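RRNA methyltransferase (Streptomyces viridochromogenes, PDB 1O9G) methylates N1 of guanine-2535 in 23S ribosomal RNA, using S-adenosyl-L-methionine as methyl donor, and so confers resistance to the orthosomycin antibiotic avilamycin. Local coordinates at residues Leu90-Leu100 with Leu145-Asp153; Gly186-Leu197 with Ile210-Val221. The protein carries 3 engineered substitutions. All blocks are in the same frame, centred on the assembly; numbering follows the deposited sequence.

Contact 1 of 2, residues Leu90-Leu100 with Leu145-Asp153; sequences LELAAKNLALL and LPCAIRTAD
Leu145 meets Leu100 at one margin of the Rossmann-like methyltransferase sheet. Helix 87-98 packs antiparallel on the outermost strand 147-151, with short-segment axes 9.5 Å apart and 177° between their directions. Leu145 N donates to Leu100 O over 3.0 Å, almost straight at 175°. A water donates to Leu145 O and, weakly, to Leu100 O, so it bridges the two backbones beside this bond. Two residues on, Cys147 points to the helix. Its CB lies against CD1 of Leu100, and Cys147 SG sits 4.1 Å from Leu97 CB. Ala148 faces away and hydrogen-bonds through its backbone to Val80 and Ala82 of the neighbouring strand 77-84. Ile149 covers the middle of the helix. Its CG1 is anti to the backbone N (chi1 177°), and with chi2 also extended the chain reaches the helix. Ile149 CD1 touches Ala93 CB at 3.5 Å and also meets Leu90 CD2. The side chains of Leu90 and Ile149 run side by side, pointing opposite ways. Nearer its backbone, Ile149 CB meets Leu97 CD1 at 3.8 Å. Leu97 also touches Leu66 and Thr67 of helix 64-72, so it touches both that helix and the edge strand. At the far end Thr151 meets Leu90, with Thr151 OG1 3.3 Å from Leu90 CD1.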
loop_
_atom_site.group_PDB
_atom_site.type_symbol
_atom_site.label_atom_id
_atom_site.label_comp_id
_atom_site.label_asym_id
_atom_site.label_seq_id
_atom_site.Cartn_x
_atom_site.Cartn_y
_atom_site.Cartn_z
ATOM N N LEU A 90 -3.392 11.893 5.889
ATOM C CA LEU A 90 -4.122 10.891 6.648
ATOM C C LEU A 90 -5.631 11.020 6.625
ATOM O O LEU A 90 -6.318 10.022 6.710
ATOM C CB LEU A 90 -3.592 10.776 8.055
ATOM C CG LEU A 90 -2.169 10.229 8.213
ATOM C CD1 LEU A 90 -1.756 10.216 9.656
ATOM C CD2 LEU A 90 -2.089 8.838 7.638
ATOM N N GLU A 91 -6.135 12.234 6.482
ATOM C CA GLU A 91 -7.565 12.461 6.339
ATOM C C GLU A 91 -8.064 11.743 5.094
ATOM O O GLU A 91 -9.081 11.065 5.120
ATOM C CB GLU A 91 -7.902 13.975 6.213
ATOM C CG GLU A 91 -7.555 14.908 7.384
ATOM C CD GLU A 91 -7.999 16.382 7.162
ATOM O OE1 GLU A 91 -8.157 16.795 5.995
ATOM O OE2 GLU A 91 -8.188 17.156 8.133
ATOM N N LEU A 92 -7.326 11.859 4.000
ATOM C CA LEU A 92 -7.720 11.204 2.767
ATOM C C LEU A 92 -7.507 9.694 2.857
ATOM O O LEU A 92 -8.339 8.932 2.385
ATOM C CB LEU A 92 -6.966 11.773 1.589
ATOM C CG LEU A 92 -7.547 11.410 0.214
ATOM C CD1 LEU A 92 -8.931 12.044 -0.029
ATOM C CD2 LEU A 92 -6.588 11.883 -0.841
ATOM N N ALA A 93 -6.421 9.258 3.497
ATOM C CA ALA A 93 -6.171 7.836 3.703
ATOM C C ALA A 93 -7.309 7.190 4.473
ATOM O O ALA A 93 -7.728 6.080 4.177
ATOM C CB ALA A 93 -4.837 7.559 4.381
ATOM N N ALA A 94 -7.856 7.924 5.430
ATOM C CA ALA A 94 -8.947 7.404 6.224
ATOM C C ALA A 94 -10.193 7.208 5.349
ATOM O O ALA A 94 -10.906 6.239 5.526
ATOM C CB ALA A 94 -9.245 8.314 7.381
ATOM N N LYS A 95 -10.476 8.130 4.429
ATOM C CA LYS A 95 -11.586 7.968 3.489
ATOM C C LYS A 95 -11.372 6.742 2.620
ATOM O O LYS A 95 -12.311 5.999 2.340
ATOM C CB LYS A 95 -11.792 9.211 2.599
ATOM C CG LYS A 95 -12.328 10.408 3.326
ATOM C CD LYS A 95 -12.632 11.538 2.343
ATOM C CE LYS A 95 -13.980 11.383 1.652
ATOM N NZ LYS A 95 -14.455 12.682 1.108
ATOM N N ASN A 96 -10.142 6.511 2.190
ATOM C CA ASN A 96 -9.871 5.325 1.384
ATOM C C ASN A 96 -10.031 4.064 2.213
ATOM O O ASN A 96 -10.655 3.113 1.762
ATOM C CB ASN A 96 -8.507 5.381 0.679
ATOM C CG ASN A 96 -8.547 6.146 -0.615
ATOM O OD1 ASN A 96 -9.504 5.991 -1.360
ATOM N ND2 ASN A 96 -7.499 6.931 -0.935
ATOM N N LEU A 97 -9.496 4.043 3.429
ATOM C CA LEU A 97 -9.628 2.849 4.262
ATOM C C LEU A 97 -11.074 2.531 4.647
ATOM O O LEU A 97 -11.410 1.392 4.920
ATOM C CB LEU A 97 -8.783 2.903 5.525
ATOM C CG LEU A 97 -7.306 2.784 5.301
ATOM C CD1 LEU A 97 -6.673 2.708 6.688
ATOM C CD2 LEU A 97 -6.852 1.629 4.494
ATOM N N ALA A 98 -11.918 3.555 4.696
ATOM C CA ALA A 98 -13.339 3.348 4.934
ATOM C C ALA A 98 -13.941 2.409 3.866
ATOM O O ALA A 98 -14.938 1.746 4.125
ATOM C CB ALA A 98 -14.076 4.664 4.988
ATOM N N LEU A 99 -13.360 2.380 2.671
ATOM C CA LEU A 99 -13.809 1.522 1.588
ATOM C C LEU A 99 -13.484 0.044 1.767
ATOM O O LEU A 99 -13.887 -0.773 0.946
ATOM C CB LEU A 99 -13.226 2.014 0.253
ATOM C CG LEU A 99 -13.566 3.472 -0.085
ATOM C CD1 LEU A 99 -12.763 3.871 -1.289
ATOM C CD2 LEU A 99 -15.047 3.658 -0.320
ATOM N N LEU A 100 -12.786 -0.306 2.835
ATOM C CA LEU A 100 -12.455 -1.702 3.116
ATOM C C LEU A 100 -13.570 -2.424 3.850
ATOM O O LEU A 100 -13.381 -3.570 4.240
ATOM C CB LEU A 100 -11.143 -1.805 3.876
ATOM C CG LEU A 100 -9.950 -1.319 3.080
ATOM C CD1 LEU A 100 -8.735 -1.370 3.928
ATOM C CD2 LEU A 100 -9.740 -2.135 1.792
ATOM N N LEU A 145 -12.472 -5.915 5.791
ATOM C CA LEU A 145 -11.087 -6.145 6.063
ATOM C C LEU A 145 -10.658 -5.273 7.244
ATOM O O LEU A 145 -10.648 -4.036 7.124
ATOM C CB LEU A 145 -10.243 -5.806 4.844
ATOM C CG LEU A 145 -8.741 -5.998 5.013
ATOM C CD1 LEU A 145 -8.346 -7.392 5.407
ATOM C CD2 LEU A 145 -8.020 -5.591 3.717
ATOM N N PRO A 146 -10.310 -5.877 8.390
ATOM C CA PRO A 146 -9.870 -5.090 9.538
ATOM C C PRO A 146 -8.704 -4.171 9.149
ATOM O O PRO A 146 -7.810 -4.569 8.423
ATOM C CB PRO A 146 -9.456 -6.144 10.552
ATOM C CG PRO A 146 -10.289 -7.319 10.238
ATOM C CD PRO A 146 -10.365 -7.311 8.725
ATOM N N CYS A 147 -8.802 -2.923 9.586
ATOM C CA CYS A 147 -7.825 -1.904 9.242
ATOM C C CYS A 147 -7.676 -0.924 10.400
ATOM O O CYS A 147 -8.588 -0.710 11.185
ATOM C CB CYS A 147 -8.199 -1.182 7.942
ATOM S SG CYS A 147 -9.739 -0.258 8.015
ATOM N N ALA A 148 -6.503 -0.340 10.485
ATOM C CA ALA A 148 -6.194 0.649 11.506
ATOM C C ALA A 148 -5.326 1.704 10.798
ATOM O O ALA A 148 -4.569 1.420 9.866
ATOM C CB ALA A 148 -5.452 0.013 12.591
ATOM N N ILE A 149 -5.482 2.943 11.230
ATOM C CA ILE A 149 -4.683 4.049 10.740
ATOM C C ILE A 149 -4.340 4.980 11.894
ATOM O O ILE A 149 -5.210 5.374 12.648
ATOM C CB ILE A 149 -5.390 4.776 9.564
ATOM C CG1 ILE A 149 -4.601 5.984 9.079
ATOM C CG2 ILE A 149 -6.814 5.229 9.914
ATOM C CD1 ILE A 149 -5.050 6.461 7.707
ATOM N N ARG A 150 -3.056 5.329 12.008
ATOM C CA ARG A 150 -2.558 6.230 13.069
ATOM C C ARG A 150 -1.427 7.101 12.482
ATOM O O ARG A 150 -0.797 6.760 11.496
ATOM C CB ARG A 150 -1.983 5.460 14.295
ATOM C CG ARG A 150 -2.979 4.753 15.211
ATOM C CD ARG A 150 -2.355 4.214 16.480
ATOM N NE ARG A 150 -3.330 3.553 17.390
ATOM C CZ ARG A 150 -3.955 2.404 17.149
ATOM N NH1 ARG A 150 -3.786 1.708 16.034
ATOM N NH2 ARG A 150 -4.773 1.943 18.070
ATOM N N THR A 151 -1.175 8.233 13.118
ATOM C CA THR A 151 0.014 9.043 12.852
ATOM C C THR A 151 1.234 8.447 13.529
ATOM O O THR A 151 1.202 8.146 14.721
ATOM C CB THR A 151 -0.190 10.445 13.393
ATOM O OG1 THR A 151 -1.389 10.995 12.841
ATOM C CG2 THR A 151 0.908 11.351 12.925
ATOM N N ALA A 152 2.302 8.277 12.777
ATOM C CA ALA A 152 3.606 7.858 13.308
ATOM C C ALA A 152 4.751 8.113 12.324
ATOM O O ALA A 152 4.625 7.898 11.122
ATOM C CB ALA A 152 3.571 6.409 13.695
ATOM N N ASP A 153 5.873 8.576 12.860
ATOM C CA ASP A 153 7.089 8.753 12.087
ATOM C C ASP A 153 7.796 7.415 11.958
ATOM O O ASP A 153 8.256 6.880 12.942
ATOM C CB ASP A 153 7.995 9.772 12.784
ATOM C CG ASP A 153 9.248 10.074 12.002
ATOM O OD1 ASP A 153 9.441 9.515 10.902
ATOM O OD2 ASP A 153 10.100 10.878 12.417
HETATM O O HOH W 1 -12.922 -2.454 7.418
#

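Contact 2 of 2, residues Gly186-Leu197 with Ile210-Val221; sequences GQVPGQPVAGLL and IAVTDRSRKIPV. Engineered in segment 186-197: Gly190 (natural residue Arg). Unlike the reference sequence in segment 186-197: Gln187 (reference Arg), Val188 (reference Cys), Gln191 (reference Ser), Pro192 (reference Arg), Val193 (reference Trp), Ala194 (reference Arg), Gly195 (reference Ala).
Leu197 and Val193 of helix 190-203 pack on strand 209-214 and the loop after it. The helix is the crossover of a right-handed beta-alpha-beta unit, which joins strands 171-175 and 209-214 of the Rossmann-like sheet. Several residues of 186-197 differ from the reference sequence, and Gly190 is engineered.

The apolar contacts lie along one side of the helix. Leu197 divides its two methyls: CD2 meets Ile210 CG2 at 3.7 Å, and CD1 meets Val221 CG1 at 3.9 Å. Its side chain lies aslant both partners. Val193 has apolar neighbours in Ile219 CG2 and Val221 CG1, a little farther off. Its CG1 is anti to the backbone N (chi1 172°), which brings Val193 CG1 against a polar atom as well, the carbonyl oxygen Pro220 O, at 3.4 Å. Beside the helix start, Pro220 CG lies 3.8 Å from Gly190 CA. Pro189 is the N-cap residue.

The direct polar link is in the loop before the helix. Val188 N donates to Asp214 OD2 over 3.0 Å at 159°, and the carboxylate accepts on its syn lone pair. Asp214 OD1 also takes a weak bond from Arg215 N and has a long, weak ion pair with Arg181, so both oxygens have partners. Gln187 places its CB over this carboxylate. Its extended chain runs on past the CB of Ser216, whose hydroxyl is paired with Ser236.

Two waters add further links. One lies within hydrogen-bonding distance of both Val188 O and Asp214 OD2, next to the direct bond. The second donates to Gly190 O and to Pro220 O, the latter at 2.8 Å, and so joins the first turn of the helix to the loop.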
loop_
_atom_site.group_PDB
_atom_site.type_symbol
_atom_site.label_atom_id
_atom_site.label_comp_id
_atom_site.label_asym_id
_atom_site.label_seq_id
_atom_site.Cartn_x
_atom_site.Cartn_y
_atom_site.Cartn_z
ATOM N N GLY A 186 14.050 13.460 -8.117
ATOM C CA GLY A 186 14.951 12.354 -7.847
ATOM C C GLY A 186 14.397 11.211 -7.016
ATOM O O GLY A 186 13.282 10.730 -7.251
ATOM N N GLN A 187 15.210 10.769 -6.055
ATOM C CA GLN A 187 14.942 9.555 -5.278
ATOM C C GLN A 187 15.477 9.684 -3.852
ATOM O O GLN A 187 16.343 10.525 -3.568
ATOM C CB GLN A 187 15.583 8.336 -5.964
ATOM C CG GLN A 187 17.079 8.117 -5.637
ATOM C CD GLN A 187 17.692 6.932 -6.383
ATOM O OE1 GLN A 187 17.681 5.800 -5.883
ATOM N NE2 GLN A 187 18.226 7.191 -7.574
ATOM N N VAL A 188 14.969 8.836 -2.959
ATOM C CA VAL A 188 15.476 8.790 -1.593
ATOM C C VAL A 188 16.907 8.241 -1.604
ATOM O O VAL A 188 17.155 7.167 -2.165
ATOM C CB VAL A 188 14.585 7.939 -0.670
ATOM C CG1 VAL A 188 15.079 8.024 0.765
ATOM C CG2 VAL A 188 13.134 8.406 -0.748
ATOM N N PRO A 189 17.850 8.974 -1.010
ATOM C CA PRO A 189 19.239 8.507 -0.942
ATOM C C PRO A 189 19.462 7.371 0.068
ATOM O O PRO A 189 18.569 6.981 0.814
ATOM C CB PRO A 189 20.027 9.768 -0.555
ATOM C CG PRO A 189 19.041 10.700 0.065
ATOM C CD PRO A 189 17.676 10.300 -0.387
ATOM N N GLY A 190 20.688 6.864 0.090
ATOM C CA GLY A 190 21.012 5.658 0.811
ATOM C C GLY A 190 20.801 5.718 2.303
ATOM O O GLY A 190 20.262 4.787 2.861
ATOM N N GLN A 191 21.242 6.795 2.951
ATOM C CA GLN A 191 21.188 6.876 4.413
ATOM C C GLN A 191 19.740 6.881 4.936
ATOM O O GLN A 191 19.420 6.118 5.840
ATOM C CB GLN A 191 21.998 8.076 4.943
ATOM C CG GLN A 191 23.521 7.897 4.837
ATOM C CD GLN A 191 24.299 9.151 5.213
ATOM O OE1 GLN A 191 24.719 9.306 6.365
ATOM N NE2 GLN A 191 24.503 10.044 4.243
ATOM N N PRO A 192 18.865 7.721 4.385
ATOM C CA PRO A 192 17.437 7.649 4.729
ATOM C C PRO A 192 16.807 6.276 4.488
ATOM O O PRO A 192 16.100 5.813 5.355
ATOM C CB PRO A 192 16.805 8.712 3.822
ATOM C CG PRO A 192 17.887 9.667 3.577
ATOM C CD PRO A 192 19.133 8.833 3.460
ATOM N N VAL A 193 17.066 5.640 3.346
ATOM C CA VAL A 193 16.521 4.303 3.084
ATOM C C VAL A 193 17.034 3.339 4.113
ATOM O O VAL A 193 16.276 2.571 4.665
ATOM C CB VAL A 193 16.875 3.767 1.692
ATOM C CG1 VAL A 193 16.443 2.281 1.542
ATOM C CG2 VAL A 193 16.200 4.574 0.632
ATOM N N ALA A 194 18.334 3.367 4.364
ATOM C CA ALA A 194 18.910 2.507 5.383
ATOM C C ALA A 194 18.253 2.703 6.740
ATOM O O ALA A 194 17.927 1.737 7.409
ATOM C CB ALA A 194 20.393 2.753 5.496
ATOM N N GLY A 195 18.031 3.944 7.148
ATOM C CA GLY A 195 17.411 4.214 8.433
ATOM C C GLY A 195 15.963 3.753 8.489
ATOM O O GLY A 195 15.502 3.261 9.507
ATOM N N LEU A 196 15.246 3.918 7.383
ATOM C CA LEU A 196 13.874 3.457 7.302
ATOM C C LEU A 196 13.835 1.952 7.504
ATOM O O LEU A 196 13.048 1.444 8.305
ATOM C CB LEU A 196 13.257 3.856 5.965
ATOM C CG LEU A 196 11.895 3.256 5.599
ATOM C CD1 LEU A 196 10.940 3.464 6.707
ATOM C CD2 LEU A 196 11.401 3.904 4.325
ATOM N N LEU A 197 14.675 1.226 6.787
ATOM C CA LEU A 197 14.689 -0.225 6.926
ATOM C C LEU A 197 15.053 -0.694 8.326
ATOM O O LEU A 197 14.422 -1.599 8.854
ATOM C CB LEU A 197 15.609 -0.875 5.915
ATOM C CG LEU A 197 15.267 -0.711 4.446
ATOM C CD1 LEU A 197 16.399 -1.322 3.640
ATOM C CD2 LEU A 197 13.944 -1.302 4.066
ATOM N N ILE A 210 9.965 -6.650 3.597
ATOM C CA ILE A 210 9.844 -5.212 3.423
ATOM C C ILE A 210 10.079 -4.864 1.961
ATOM O O ILE A 210 11.162 -5.036 1.444
ATOM C CB ILE A 210 10.824 -4.431 4.299
ATOM C CG1 ILE A 210 10.679 -4.808 5.777
ATOM C CG2 ILE A 210 10.608 -2.947 4.106
ATOM C CD1 ILE A 210 11.840 -4.430 6.612
ATOM N N ALA A 211 9.053 -4.303 1.331
ATOM C CA ALA A 211 9.094 -3.957 -0.101
ATOM C C ALA A 211 8.921 -2.435 -0.195
ATOM O O ALA A 211 7.941 -1.872 0.275
ATOM C CB ALA A 211 8.012 -4.635 -0.846
ATOM N N VAL A 212 9.899 -1.789 -0.812
ATOM C CA VAL A 212 9.849 -0.352 -1.060
ATOM C C VAL A 212 10.007 -0.059 -2.543
ATOM O O VAL A 212 10.740 -0.738 -3.252
ATOM C CB VAL A 212 10.905 0.385 -0.225
ATOM C CG1 VAL A 212 10.727 0.090 1.256
ATOM C CG2 VAL A 212 12.287 0.001 -0.617
ATOM N N THR A 213 9.323 0.973 -2.997
ATOM C CA THR A 213 9.364 1.395 -4.385
ATOM C C THR A 213 9.583 2.908 -4.473
ATOM O O THR A 213 9.242 3.663 -3.558
ATOM C CB THR A 213 8.099 0.892 -5.125
ATOM O OG1 THR A 213 8.129 1.301 -6.487
ATOM C CG2 THR A 213 6.818 1.458 -4.539
ATOM N N ASP A 214 10.202 3.336 -5.566
ATOM C CA ASP A 214 10.642 4.727 -5.771
ATOM C C ASP A 214 10.705 4.982 -7.269
ATOM O O ASP A 214 10.720 4.049 -8.064
ATOM C CB ASP A 214 12.046 4.896 -5.175
ATOM C CG ASP A 214 12.374 6.318 -4.721
ATOM O OD1 ASP A 214 11.746 7.311 -5.164
ATOM O OD2 ASP A 214 13.301 6.528 -3.910
ATOM N N ARG A 215 10.760 6.253 -7.639
ATOM C CA ARG A 215 11.097 6.656 -8.991
ATOM C C ARG A 215 12.613 6.644 -9.094
ATOM O O ARG A 215 13.286 7.652 -8.853
ATOM C CB ARG A 215 10.549 8.050 -9.278
ATOM C CG ARG A 215 10.656 8.480 -10.726
ATOM C CD ARG A 215 9.474 8.039 -11.575
ATOM N NE ARG A 215 8.195 8.572 -11.094
ATOM C CZ ARG A 215 7.004 7.998 -11.285
ATOM N NH1 ARG A 215 6.898 6.848 -11.953
ATOM N NH2 ARG A 215 5.904 8.581 -10.813
ATOM N N SER A 216 13.155 5.480 -9.416
ATOM C CA SER A 216 14.587 5.353 -9.623
ATOM C C SER A 216 14.923 4.103 -10.412
ATOM O O SER A 216 14.056 3.306 -10.735
ATOM C CB SER A 216 15.326 5.338 -8.300
ATOM O OG SER A 216 15.216 4.073 -7.718
ATOM N N ARG A 217 16.196 3.963 -10.752
ATOM C CA ARG A 217 16.654 2.807 -11.509
ATOM C C ARG A 217 16.982 1.657 -10.560
ATOM O O ARG A 217 16.855 0.491 -10.932
ATOM C CB ARG A 217 17.871 3.169 -12.376
ATOM C CG ARG A 217 17.735 4.455 -13.217
ATOM C CD ARG A 217 16.334 4.775 -13.758
ATOM N NE ARG A 217 16.000 4.000 -14.958
ATOM C CZ ARG A 217 14.818 3.423 -15.204
ATOM N NH1 ARG A 217 13.813 3.500 -14.334
ATOM N NH2 ARG A 217 14.639 2.755 -16.337
ATOM N N LYS A 218 17.389 1.997 -9.340
ATOM C CA LYS A 218 17.882 1.032 -8.364
ATOM C C LYS A 218 17.896 1.675 -6.969
ATOM O O LYS A 218 18.572 2.678 -6.751
ATOM C CB LYS A 218 19.290 0.562 -8.747
ATOM C CG LYS A 218 19.769 -0.651 -7.958
ATOM C CD LYS A 218 20.960 -1.347 -8.603
ATOM C CE LYS A 218 20.571 -2.143 -9.869
ATOM N NZ LYS A 218 19.368 -3.020 -9.685
ATOM N N ILE A 219 17.169 1.088 -6.015
ATOM C CA ILE A 219 17.102 1.618 -4.660
ATOM C C ILE A 219 18.268 1.081 -3.847
ATOM O O ILE A 219 18.437 -0.124 -3.753
ATOM C CB ILE A 219 15.759 1.230 -4.024
ATOM C CG1 ILE A 219 14.629 1.979 -4.739
ATOM C CG2 ILE A 219 15.754 1.547 -2.517
ATOM C CD1 ILE A 219 13.248 1.397 -4.502
ATOM N N PRO A 220 19.083 1.965 -3.274
ATOM C CA PRO A 220 20.252 1.530 -2.505
ATOM C C PRO A 220 19.860 0.890 -1.162
ATOM O O PRO A 220 19.207 1.551 -0.367
ATOM C CB PRO A 220 21.044 2.835 -2.308
ATOM C CG PRO A 220 20.004 3.932 -2.378
ATOM C CD PRO A 220 18.960 3.438 -3.322
ATOM N N VAL A 221 20.260 -0.361 -0.922
ATOM C CA VAL A 221 20.062 -1.016 0.383
ATOM C C VAL A 221 21.323 -1.600 1.037
ATOM O O VAL A 221 21.298 -1.913 2.231
ATOM C CB VAL A 221 18.968 -2.135 0.338
ATOM C CG1 VAL A 221 17.625 -1.557 -0.071
ATOM C CG2 VAL A 221 19.361 -3.282 -0.589
HETATM O O HOH W 2 15.856 5.349 -3.626
HETATM O O HOH W 3 20.404 2.234 2.121
#

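Contacts 1 and 2 lie on the same seven-stranded sheet, with centres about 24 Å apart and no touch between them. Contact 1 sits at the outermost strand 147-151. Contact 2 lies on strand 209-214, an interior strand between 171-175 and 235-241. Both are partly buried; 9 of 16 touching residues are buried in contact 2, but only 4 of 11 in contact 1. In 90-100 with 145-153 an antiparallel helix and strand meet mainly through aliphatic side chains, and the direct hydrogen bond is between backbones. In 186-197 with 210-221, apolar packing of helix on strand and loop is joined by a polar part, where Asp214 at the strand end accepts the backbone N-H of Val188 before the helix.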